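Local atomic coordinates of beta-n-acetylhexosaminidase (Streptococcus pneumoniae, PDB entry 4AZC), a protein that probably removes terminal, non-reducing N-acetylhexosamine residues from glycans by hydrolysis, as a catalytic module of glycoside hydrolase family 20. Residues L55-I60 with I163-D168; D278-L283 with S327-R332. All coordinates share one frame; numbering follows the deposited sequence.

Contact 1. Residues L55-I60 with I163-D168; sequences LDDMTI and IGKYMD
Lys-165 reaches out from helix 153-170 into the bend of loop 55-60, which follows barrel strand 41-45, a pairing of helix and loop on the outer layer of the TIM-barrel fold. The tight part is apolar. Leu-55 lays CD1 on the backbone of the helix, 3.6 Å from Lys-165 O, and Leu-55 CD1 also lies 4.0 Å from Tyr-166 CD1. Met-58, bent at chi2 and chi3 (-72° and -67°), doubles back so that its CE lies 3.5 Å from Tyr-166 OH; SD completes an oblique Met-aromatic contact, 5.3 Å from the ring centroid. The same sulfur weakly accepts the N-H of Leu-55, tying the two apolar residues together, while Tyr-166 OH is hydrogen-bonded to Phe-53 O. Val-72 and Ile-76 of helix 69-83 also touch Met-58, which is buried. The solvent side, where Asp-57 is exposed, is polar and held by a few bonds instead of close-packed carbons. The Asp-57 carboxylate closes an Asx turn: OD1 takes the N-H of Thr-59 from above its plane and the Thr-59 hydroxyl on its syn lone pair. Asp-57 OD2 is the carboxylate oxygen nearer Lys-165 NZ, in a salt bridge of 3.3 Å. Between the two zones the Lys-165 stem is kinked, its CG passing 3.7 Å from Ile-60 CD1. At its end NZ donates to Asp-57 O at 2.6 Å, standing well above the carbonyl plane.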
ATOM      1  N   LEU A  55     -13.716 -11.673   2.477  1.00 13.72           N
ATOM      2  CA  LEU A  55     -13.307 -13.061   2.208  1.00 14.55           C
ATOM      3  C   LEU A  55     -14.554 -13.938   2.049  1.00 15.28           C
ATOM      4  O   LEU A  55     -15.643 -13.581   2.511  1.00 14.72           O
ATOM      5  CB  LEU A  55     -12.428 -13.596   3.347  1.00 14.18           C
ATOM      6  CG  LEU A  55     -11.249 -12.692   3.741  1.00 14.98           C
ATOM      7  CD1 LEU A  55     -10.684 -13.075   5.085  1.00 13.27           C
ATOM      8  CD2 LEU A  55     -10.172 -12.712   2.664  1.00 13.72           C
ATOM      9  N   ASP A  56     -14.396 -15.084   1.398  1.00 16.02           N
ATOM     10  CA  ASP A  56     -15.515 -16.004   1.241  1.00 16.99           C
ATOM     11  C   ASP A  56     -16.055 -16.433   2.602  1.00 16.95           C
ATOM     12  O   ASP A  56     -17.262 -16.457   2.804  1.00 16.65           O
ATOM     13  CB  ASP A  56     -15.116 -17.197   0.375  1.00 16.77           C
ATOM     14  CG  ASP A  56     -14.914 -16.804  -1.071  1.00 18.62           C
ATOM     15  OD1 ASP A  56     -15.523 -15.793  -1.515  1.00 18.15           O
ATOM     16  OD2 ASP A  56     -14.137 -17.496  -1.771  1.00 19.67           O
ATOM     17  N   ASP A  57     -15.151 -16.721   3.537  1.00 17.48           N
ATOM     18  CA  ASP A  57     -15.523 -17.103   4.904  1.00 18.10           C
ATOM     19  C   ASP A  57     -15.045 -16.020   5.868  1.00 18.31           C
ATOM     20  O   ASP A  57     -13.833 -15.821   6.058  1.00 18.67           O
ATOM     21  CB  ASP A  57     -14.907 -18.471   5.264  1.00 18.35           C
ATOM     22  CG  ASP A  57     -15.200 -18.907   6.702  1.00 18.93           C
ATOM     23  OD1 ASP A  57     -16.202 -18.481   7.292  1.00 18.74           O
ATOM     24  OD2 ASP A  57     -14.415 -19.708   7.248  1.00 21.98           O
ATOM     25  N   MET A  58     -16.008 -15.330   6.466  1.00 18.29           N
ATOM     26  CA  MET A  58     -15.749 -14.249   7.403  1.00 18.57           C
ATOM     27  C   MET A  58     -16.169 -14.616   8.828  1.00 18.71           C
ATOM     28  O   MET A  58     -16.419 -13.731   9.662  1.00 19.29           O
ATOM     29  CB  MET A  58     -16.460 -12.976   6.943  1.00 18.44           C
ATOM     30  CG  MET A  58     -15.967 -12.425   5.606  1.00 18.76           C
ATOM     31  SD  MET A  58     -14.315 -11.674   5.687  1.00 21.78           S
ATOM     32  CE  MET A  58     -14.593 -10.228   6.699  1.00 18.55           C
ATOM     33  N   THR A  59     -16.241 -15.918   9.104  1.00 18.42           N
ATOM     34  CA  THR A  59     -16.499 -16.423  10.450  1.00 18.09           C
ATOM     35  C   THR A  59     -15.422 -15.871  11.379  1.00 18.10           C
ATOM     36  O   THR A  59     -14.241 -15.936  11.056  1.00 18.88           O
ATOM     37  CB  THR A  59     -16.476 -17.976  10.487  1.00 18.08           C
ATOM     38  OG1 THR A  59     -17.414 -18.489   9.536  1.00 17.75           O
ATOM     39  CG2 THR A  59     -16.822 -18.509  11.884  1.00 17.33           C
ATOM     40  N   ILE A  60     -15.822 -15.311  12.515  1.00 17.59           N
ATOM     41  CA  ILE A  60     -14.845 -14.772  13.459  1.00 17.28           C
ATOM     42  C   ILE A  60     -15.031 -15.376  14.836  1.00 18.01           C
ATOM     43  O   ILE A  60     -16.152 -15.425  15.370  1.00 17.86           O
ATOM     44  CB  ILE A  60     -14.913 -13.217  13.596  1.00 17.16           C
ATOM     45  CG1 ILE A  60     -14.555 -12.506  12.280  1.00 16.46           C
ATOM     46  CG2 ILE A  60     -14.012 -12.737  14.733  1.00 15.17           C
ATOM     47  CD1 ILE A  60     -13.163 -12.872  11.698  1.00 15.86           C
ATOM     48  N   ILE A 163      -8.344  -9.024  11.571  1.00 11.13           N
ATOM     49  CA  ILE A 163      -7.101  -8.760  10.857  1.00 11.45           C
ATOM     50  C   ILE A 163      -6.330 -10.056  10.595  1.00 11.59           C
ATOM     51  O   ILE A 163      -5.769 -10.233   9.510  1.00 11.64           O
ATOM     52  CB  ILE A 163      -6.266  -7.658  11.572  1.00 11.88           C
ATOM     53  CG1 ILE A 163      -6.908  -6.288  11.287  1.00 11.83           C
ATOM     54  CG2 ILE A 163      -4.790  -7.699  11.139  1.00 10.99           C
ATOM     55  CD1 ILE A 163      -6.408  -5.185  12.173  1.00 14.41           C
ATOM     56  N   GLY A 164      -6.343 -10.959  11.576  1.00 12.05           N
ATOM     57  CA  GLY A 164      -5.771 -12.307  11.435  1.00 12.42           C
ATOM     58  C   GLY A 164      -6.337 -13.091  10.256  1.00 13.26           C
ATOM     59  O   GLY A 164      -5.586 -13.743   9.511  1.00 12.95           O
ATOM     60  N   LYS A 165      -7.656 -13.027  10.082  1.00 13.46           N
ATOM     61  CA  LYS A 165      -8.317 -13.685   8.951  1.00 14.73           C
ATOM     62  C   LYS A 165      -7.853 -13.129   7.609  1.00 14.08           C
ATOM     63  O   LYS A 165      -7.576 -13.905   6.691  1.00 14.58           O
ATOM     64  CB  LYS A 165      -9.839 -13.569   9.059  1.00 15.60           C
ATOM     65  CG  LYS A 165     -10.492 -14.671   9.857  1.00 19.25           C
ATOM     66  CD  LYS A 165     -10.866 -15.804   8.925  1.00 24.05           C
ATOM     67  CE  LYS A 165     -12.096 -16.533   9.395  1.00 24.77           C
ATOM     68  NZ  LYS A 165     -12.960 -16.872   8.240  1.00 27.90           N
ATOM     69  N   TYR A 166      -7.756 -11.798   7.499  1.00 13.07           N
ATOM     70  CA  TYR A 166      -7.203 -11.181   6.292  1.00 12.10           C
ATOM     71  C   TYR A 166      -5.743 -11.590   6.092  1.00 11.67           C
ATOM     72  O   TYR A 166      -5.350 -11.943   4.976  1.00 11.49           O
ATOM     73  CB  TYR A 166      -7.324  -9.653   6.312  1.00 11.69           C
ATOM     74  CG  TYR A 166      -8.735  -9.127   6.099  1.00 11.88           C
ATOM     75  CD1 TYR A 166      -9.393  -9.304   4.880  1.00 11.40           C
ATOM     76  CD2 TYR A 166      -9.397  -8.429   7.111  1.00 11.78           C
ATOM     77  CE1 TYR A 166     -10.692  -8.809   4.677  1.00 13.01           C
ATOM     78  CE2 TYR A 166     -10.699  -7.920   6.918  1.00 12.88           C
ATOM     79  CZ  TYR A 166     -11.339  -8.124   5.701  1.00 11.74           C
ATOM     80  OH  TYR A 166     -12.616  -7.639   5.497  1.00 12.68           O
ATOM     81  N   MET A 167      -4.953 -11.529   7.163  1.00 10.65           N
ATOM     82  CA  MET A 167      -3.562 -11.992   7.114  1.00 11.08           C
ATOM     83  C   MET A 167      -3.462 -13.471   6.661  1.00 10.91           C
ATOM     84  O   MET A 167      -2.594 -13.817   5.862  1.00 10.79           O
ATOM     85  CB  MET A 167      -2.863 -11.801   8.467  1.00 11.04           C
ATOM     86  CG  MET A 167      -2.509 -10.361   8.824  1.00 10.14           C
ATOM     87  SD  MET A 167      -1.651 -10.325  10.405  1.00 12.17           S
ATOM     88  CE  MET A 167      -1.103  -8.604  10.492  1.00 10.88           C
ATOM     89  N   ASP A 168      -4.344 -14.331   7.181  1.00 10.94           N
ATOM     90  CA  ASP A 168      -4.375 -15.740   6.779  1.00 10.44           C
ATOM     91  C   ASP A 168      -4.529 -15.877   5.272  1.00 10.13           C
ATOM     92  O   ASP A 168      -3.913 -16.748   4.666  1.00  8.93           O
ATOM     93  CB  ASP A 168      -5.515 -16.495   7.460  1.00 10.49           C
ATOM     94  CG  ASP A 168      -5.278 -16.715   8.941  1.00 11.55           C
ATOM     95  OD1 ASP A 168      -4.112 -16.687   9.389  1.00  9.40           O
ATOM     96  OD2 ASP A 168      -6.279 -16.910   9.668  1.00 12.17           O
TER

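Contact 2. Residues D278-L283 with S327-R332; sequences DWYYIL and SIWADR. With NGW ((2S,3aR,5R,6S,7R,7aR)-5-(hydroxymethyl)-2-methyl-2,3a,5,6,7,7a-hexahydro-1H-pyrano[3,2-d][1,3]thiazole-6,7-diol), chain E.
Tyr-281 and Ile-282 run parallel to Ile-328 and Trp-329 as paired strands, joined by three nearly straight backbone hydrogen bonds: Tyr-281 N to Ser-327 O, Trp-329 N to Tyr-281 O and Leu-283 N to Trp-329 O. The pair belongs to a beta-alpha-beta unit of the TIM barrel, and its two faces do different work. On one, Ile-328 meets Tyr-281 and, tightly, Leu-283, whose CD2 is 3.5 Å from Ile-328 CG2; Ile-342 and Leu-345 of helix 339-351 pack against this side. On the other, Ile-282 and Trp-329 line the ligand pocket. The indole of Trp-329 makes a T-shaped contact with Tyr-280, planes at 74°, with NE1 3.2 Å above the centre of the phenol ring. The same indole turns a face to the bound thiazolidine sugar, whose C5 lies 3.6 Å above it, offset toward the rim. Tyr-280 OH comes within 3.1 Å of the ligand S1, and Ile-282 CD1 lies 3.5 Å from O6. Beyond the strand, each carboxylate oxygen of Asp-331 accepts a hydrogen bond from one ligand hydroxyl: OD1 from O4 and OD2 from O6, both at 2.6 Å. A carboxylate engaging both hydroxyls at once is consistent with recognition of a terminal, non-reducing sugar, while the aromatic pair shapes the wall beside the ring sulfur.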
ATOM      1  N   ASP A 278       5.273  14.627  -0.329  1.00  9.47           N
ATOM      2  CA  ASP A 278       5.429  15.528  -1.494  1.00 10.14           C
ATOM      3  C   ASP A 278       4.797  14.948  -2.778  1.00 10.59           C
ATOM      4  O   ASP A 278       4.393  15.708  -3.668  1.00 10.63           O
ATOM      5  CB  ASP A 278       6.898  15.825  -1.819  1.00 10.16           C
ATOM      6  CG  ASP A 278       7.607  16.643  -0.762  1.00 10.40           C
ATOM      7  OD1 ASP A 278       6.966  17.214   0.145  1.00 11.92           O
ATOM      8  OD2 ASP A 278       8.852  16.697  -0.851  1.00  9.68           O
ATOM      9  N   TRP A 279       4.728  13.617  -2.868  1.00 10.45           N
ATOM     10  CA  TRP A 279       4.241  12.931  -4.071  1.00 10.90           C
ATOM     11  C   TRP A 279       2.732  12.644  -4.082  1.00 11.21           C
ATOM     12  O   TRP A 279       2.204  12.146  -5.073  1.00 11.04           O
ATOM     13  CB  TRP A 279       5.029  11.628  -4.308  1.00 11.11           C
ATOM     14  CG  TRP A 279       6.529  11.824  -4.483  1.00 10.47           C
ATOM     15  CD1 TRP A 279       7.155  12.811  -5.204  1.00 10.89           C
ATOM     16  CD2 TRP A 279       7.580  10.997  -3.941  1.00 10.48           C
ATOM     17  NE1 TRP A 279       8.525  12.653  -5.128  1.00 10.63           N
ATOM     18  CE2 TRP A 279       8.811  11.556  -4.356  1.00  8.91           C
ATOM     19  CE3 TRP A 279       7.596   9.851  -3.121  1.00  9.01           C
ATOM     20  CZ2 TRP A 279      10.042  11.004  -3.999  1.00 11.21           C
ATOM     21  CZ3 TRP A 279       8.815   9.302  -2.761  1.00 10.12           C
ATOM     22  CH2 TRP A 279      10.028   9.877  -3.200  1.00  9.64           C
ATOM     23  N   TYR A 280       2.042  12.973  -2.992  1.00 11.15           N
ATOM     24  CA  TYR A 280       0.607  12.675  -2.852  1.00 11.50           C
ATOM     25  C   TYR A 280      -0.292  13.384  -3.838  1.00 11.78           C
ATOM     26  O   TYR A 280      -0.116  14.581  -4.117  1.00 11.41           O
ATOM     27  CB  TYR A 280       0.089  13.081  -1.465  1.00 11.28           C
ATOM     28  CG  TYR A 280       0.536  12.221  -0.321  1.00 10.91           C
ATOM     29  CD1 TYR A 280       1.289  11.062  -0.532  1.00 10.51           C
ATOM     30  CD2 TYR A 280       0.191  12.563   0.986  1.00  9.89           C
ATOM     31  CE1 TYR A 280       1.695  10.266   0.544  1.00 10.43           C
ATOM     32  CE2 TYR A 280       0.586  11.791   2.051  1.00 11.27           C
ATOM     33  CZ  TYR A 280       1.336  10.645   1.830  1.00 11.33           C
ATOM     34  OH  TYR A 280       1.722   9.881   2.902  1.00 11.51           O
ATOM     35  N   TYR A 281      -1.270  12.634  -4.335  1.00 11.99           N
ATOM     36  CA  TYR A 281      -2.428  13.197  -5.019  1.00 12.21           C
ATOM     37  C   TYR A 281      -3.694  12.689  -4.337  1.00 12.62           C
ATOM     38  O   TYR A 281      -3.878  11.479  -4.169  1.00 12.16           O
ATOM     39  CB  TYR A 281      -2.438  12.841  -6.509  1.00 11.70           C
ATOM     40  CG  TYR A 281      -3.687  13.305  -7.227  1.00 12.52           C
ATOM     41  CD1 TYR A 281      -4.106  14.639  -7.149  1.00 11.88           C
ATOM     42  CD2 TYR A 281      -4.458  12.412  -7.985  1.00 13.84           C
ATOM     43  CE1 TYR A 281      -5.260  15.079  -7.807  1.00 14.84           C
ATOM     44  CE2 TYR A 281      -5.630  12.844  -8.648  1.00 13.82           C
ATOM     45  CZ  TYR A 281      -6.016  14.176  -8.554  1.00 14.47           C
ATOM     46  OH  TYR A 281      -7.153  14.618  -9.201  1.00 15.95           O
ATOM     47  N   ILE A 282      -4.532  13.635  -3.920  1.00 13.30           N
ATOM     48  CA  ILE A 282      -5.840  13.367  -3.339  1.00 14.03           C
ATOM     49  C   ILE A 282      -6.834  13.588  -4.485  1.00 14.94           C
ATOM     50  O   ILE A 282      -6.831  14.652  -5.112  1.00 14.65           O
ATOM     51  CB  ILE A 282      -6.129  14.331  -2.161  1.00 14.58           C
ATOM     52  CG1 ILE A 282      -5.120  14.114  -1.014  1.00 13.84           C
ATOM     53  CG2 ILE A 282      -7.566  14.183  -1.672  1.00 14.42           C
ATOM     54  CD1 ILE A 282      -5.092  15.245   0.041  1.00 15.90           C
ATOM     55  N   LEU A 283      -7.656  12.581  -4.786  1.00 15.04           N
ATOM     56  CA  LEU A 283      -8.589  12.695  -5.915  1.00 16.03           C
ATOM     57  C   LEU A 283      -9.437  13.971  -5.830  1.00 16.75           C
ATOM     58  O   LEU A 283     -10.011  14.277  -4.780  1.00 16.62           O
ATOM     59  CB  LEU A 283      -9.502  11.472  -6.007  1.00 15.55           C
ATOM     60  CG  LEU A 283      -8.849  10.096  -6.146  1.00 14.80           C
ATOM     61  CD1 LEU A 283      -9.937   9.079  -6.431  1.00 15.40           C
ATOM     62  CD2 LEU A 283      -7.770  10.059  -7.222  1.00 11.95           C
ATOM     63  N   SER A 327       1.590   7.899  -3.689  1.00 10.42           N
ATOM     64  CA  SER A 327       0.308   7.529  -3.113  1.00  9.78           C
ATOM     65  C   SER A 327      -0.867   8.307  -3.677  1.00 10.22           C
ATOM     66  O   SER A 327      -0.824   9.541  -3.789  1.00  9.91           O
ATOM     67  CB  SER A 327       0.367   7.661  -1.590  1.00  9.80           C
ATOM     68  OG  SER A 327       1.480   6.949  -1.060  1.00  9.48           O
ATOM     69  N   ILE A 328      -1.911   7.566  -4.035  1.00 10.05           N
ATOM     70  CA  ILE A 328      -3.174   8.154  -4.463  1.00 10.26           C
ATOM     71  C   ILE A 328      -4.161   7.985  -3.308  1.00 10.61           C
ATOM     72  O   ILE A 328      -4.394   6.871  -2.854  1.00 11.16           O
ATOM     73  CB  ILE A 328      -3.723   7.508  -5.776  1.00 10.11           C
ATOM     74  CG1 ILE A 328      -2.615   7.402  -6.851  1.00  8.88           C
ATOM     75  CG2 ILE A 328      -4.921   8.297  -6.315  1.00  9.24           C
ATOM     76  CD1 ILE A 328      -1.925   8.761  -7.225  1.00  7.68           C
ATOM     77  N   TRP A 329      -4.705   9.093  -2.815  1.00 10.40           N
ATOM     78  CA  TRP A 329      -5.633   9.049  -1.690  1.00 11.09           C
ATOM     79  C   TRP A 329      -7.013   9.498  -2.116  1.00 11.19           C
ATOM     80  O   TRP A 329      -7.154  10.305  -3.046  1.00 11.82           O
ATOM     81  CB  TRP A 329      -5.145   9.932  -0.537  1.00 10.63           C
ATOM     82  CG  TRP A 329      -3.802   9.541  -0.015  1.00 10.75           C
ATOM     83  CD1 TRP A 329      -2.597  10.150  -0.291  1.00  9.48           C
ATOM     84  CD2 TRP A 329      -3.509   8.447   0.868  1.00 11.75           C
ATOM     85  NE1 TRP A 329      -1.578   9.494   0.375  1.00 10.48           N
ATOM     86  CE2 TRP A 329      -2.109   8.447   1.087  1.00 10.63           C
ATOM     87  CE3 TRP A 329      -4.290   7.459   1.489  1.00 12.28           C
ATOM     88  CZ2 TRP A 329      -1.479   7.511   1.907  1.00 11.26           C
ATOM     89  CZ3 TRP A 329      -3.654   6.517   2.309  1.00 12.86           C
ATOM     90  CH2 TRP A 329      -2.260   6.555   2.505  1.00 12.64           C
ATOM     91  N   ALA A 330      -8.029   9.003  -1.421  1.00 11.42           N
ATOM     92  CA  ALA A 330      -9.409   9.366  -1.751  1.00 11.82           C
ATOM     93  C   ALA A 330     -10.187   9.993  -0.585  1.00 12.05           C
ATOM     94  O   ALA A 330     -11.337   9.614  -0.324  1.00 12.39           O
ATOM     95  CB  ALA A 330     -10.150   8.148  -2.347  1.00 11.68           C
ATOM     96  N   ASP A 331      -9.565  10.972   0.089  1.00 12.42           N
ATOM     97  CA  ASP A 331     -10.148  11.681   1.262  1.00 13.67           C
ATOM     98  C   ASP A 331     -11.612  12.078   1.073  1.00 14.08           C
ATOM     99  O   ASP A 331     -12.422  11.965   2.001  1.00 14.34           O
ATOM    100  CB  ASP A 331      -9.324  12.933   1.630  1.00 13.59           C
ATOM    101  CG  ASP A 331      -7.897  12.599   2.074  1.00 14.77           C
ATOM    102  OD1 ASP A 331      -7.317  11.611   1.563  1.00 12.59           O
ATOM    103  OD2 ASP A 331      -7.346  13.335   2.927  1.00 16.30           O
ATOM    104  N   ARG A 332     -11.939  12.553  -0.122  0.50 14.24           N
ATOM    105  CA  ARG A 332     -13.314  12.813  -0.486  0.50 14.55           C
ATOM    106  C   ARG A 332     -13.675  11.772  -1.538  0.50 14.36           C
ATOM    107  O   ARG A 332     -13.484  12.013  -2.725  0.50 14.41           O
ATOM    108  CB  ARG A 332     -13.448  14.249  -1.002  0.50 14.28           C
ATOM    109  CG  ARG A 332     -13.189  15.285   0.102  0.50 15.08           C
ATOM    110  CD  ARG A 332     -13.123  16.709  -0.436  0.50 16.07           C
ATOM    111  NE  ARG A 332     -12.411  16.728  -1.701  0.50 18.19           N
ATOM    112  CZ  ARG A 332     -11.087  16.724  -1.814  0.50 19.13           C
ATOM    113  NH1 ARG A 332     -10.325  16.724  -0.726  0.50 19.18           N
ATOM    114  NH2 ARG A 332     -10.530  16.716  -3.016  0.50 18.06           N
TER
HETATM  115  O4  NGW E2042      -5.589  10.209   2.854  1.00  9.54           O
HETATM  116  C4  NGW E2042      -4.728  10.795   3.828  1.00 10.16           C
HETATM  117  C3  NGW E2042      -4.211   9.680   4.722  1.00 11.15           C
HETATM  118  C5  NGW E2042      -3.562  11.499   3.152  1.00 10.80           C
HETATM  119  O3  NGW E2042      -5.327   8.991   5.318  1.00 11.00           O
HETATM  120  C2  NGW E2042      -3.225  10.239   5.787  1.00 10.46           C
HETATM  121  N2  NGW E2042      -2.491   9.157   6.481  1.00  9.95           N
HETATM  122  C1  NGW E2042      -2.135  11.145   5.153  1.00 10.85           C
HETATM  123  C7  NGW E2042      -1.608   8.497   5.493  1.00 11.86           C
HETATM  124  C8  NGW E2042      -0.529   7.657   6.191  1.00 10.36           C
HETATM  125  S1  NGW E2042      -0.927   9.896   4.549  1.00 11.55           S
HETATM  126  O5  NGW E2042      -2.628  12.077   4.103  1.00 10.99           O
HETATM  127  C6  NGW E2042      -4.033  12.674   2.276  1.00 11.08           C
HETATM  128  O6  NGW E2042      -4.744  13.623   3.070  1.00 11.03           O
HETATM  129  O   HOH W   1     -10.744  12.494  -2.754  1.00 14.46           O

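From the N terminus the chain passes barrel strand 41-45 and enters the loop of contact 1. Then 102 residues, nearly half of them helical, separate the loop from 163-168 on helix 153-170, where the contact closes on the outside of the barrel. Contact 2 opens only later, at 278-283, and closes 43 residues on, at the end of strand 321-329 beside the pocket, with helix 294-303 in between. The two loops therefore follow in series, neither nested nor crossed. The centres of contact 1 and contact 2 are about 28 Å apart, on opposite sides of the chain's centre, and the contacts do not touch. One ties a long loop to an outer helix; the other joins neighbouring strands where the sugar analogue binds, all within the family 20 catalytic domain.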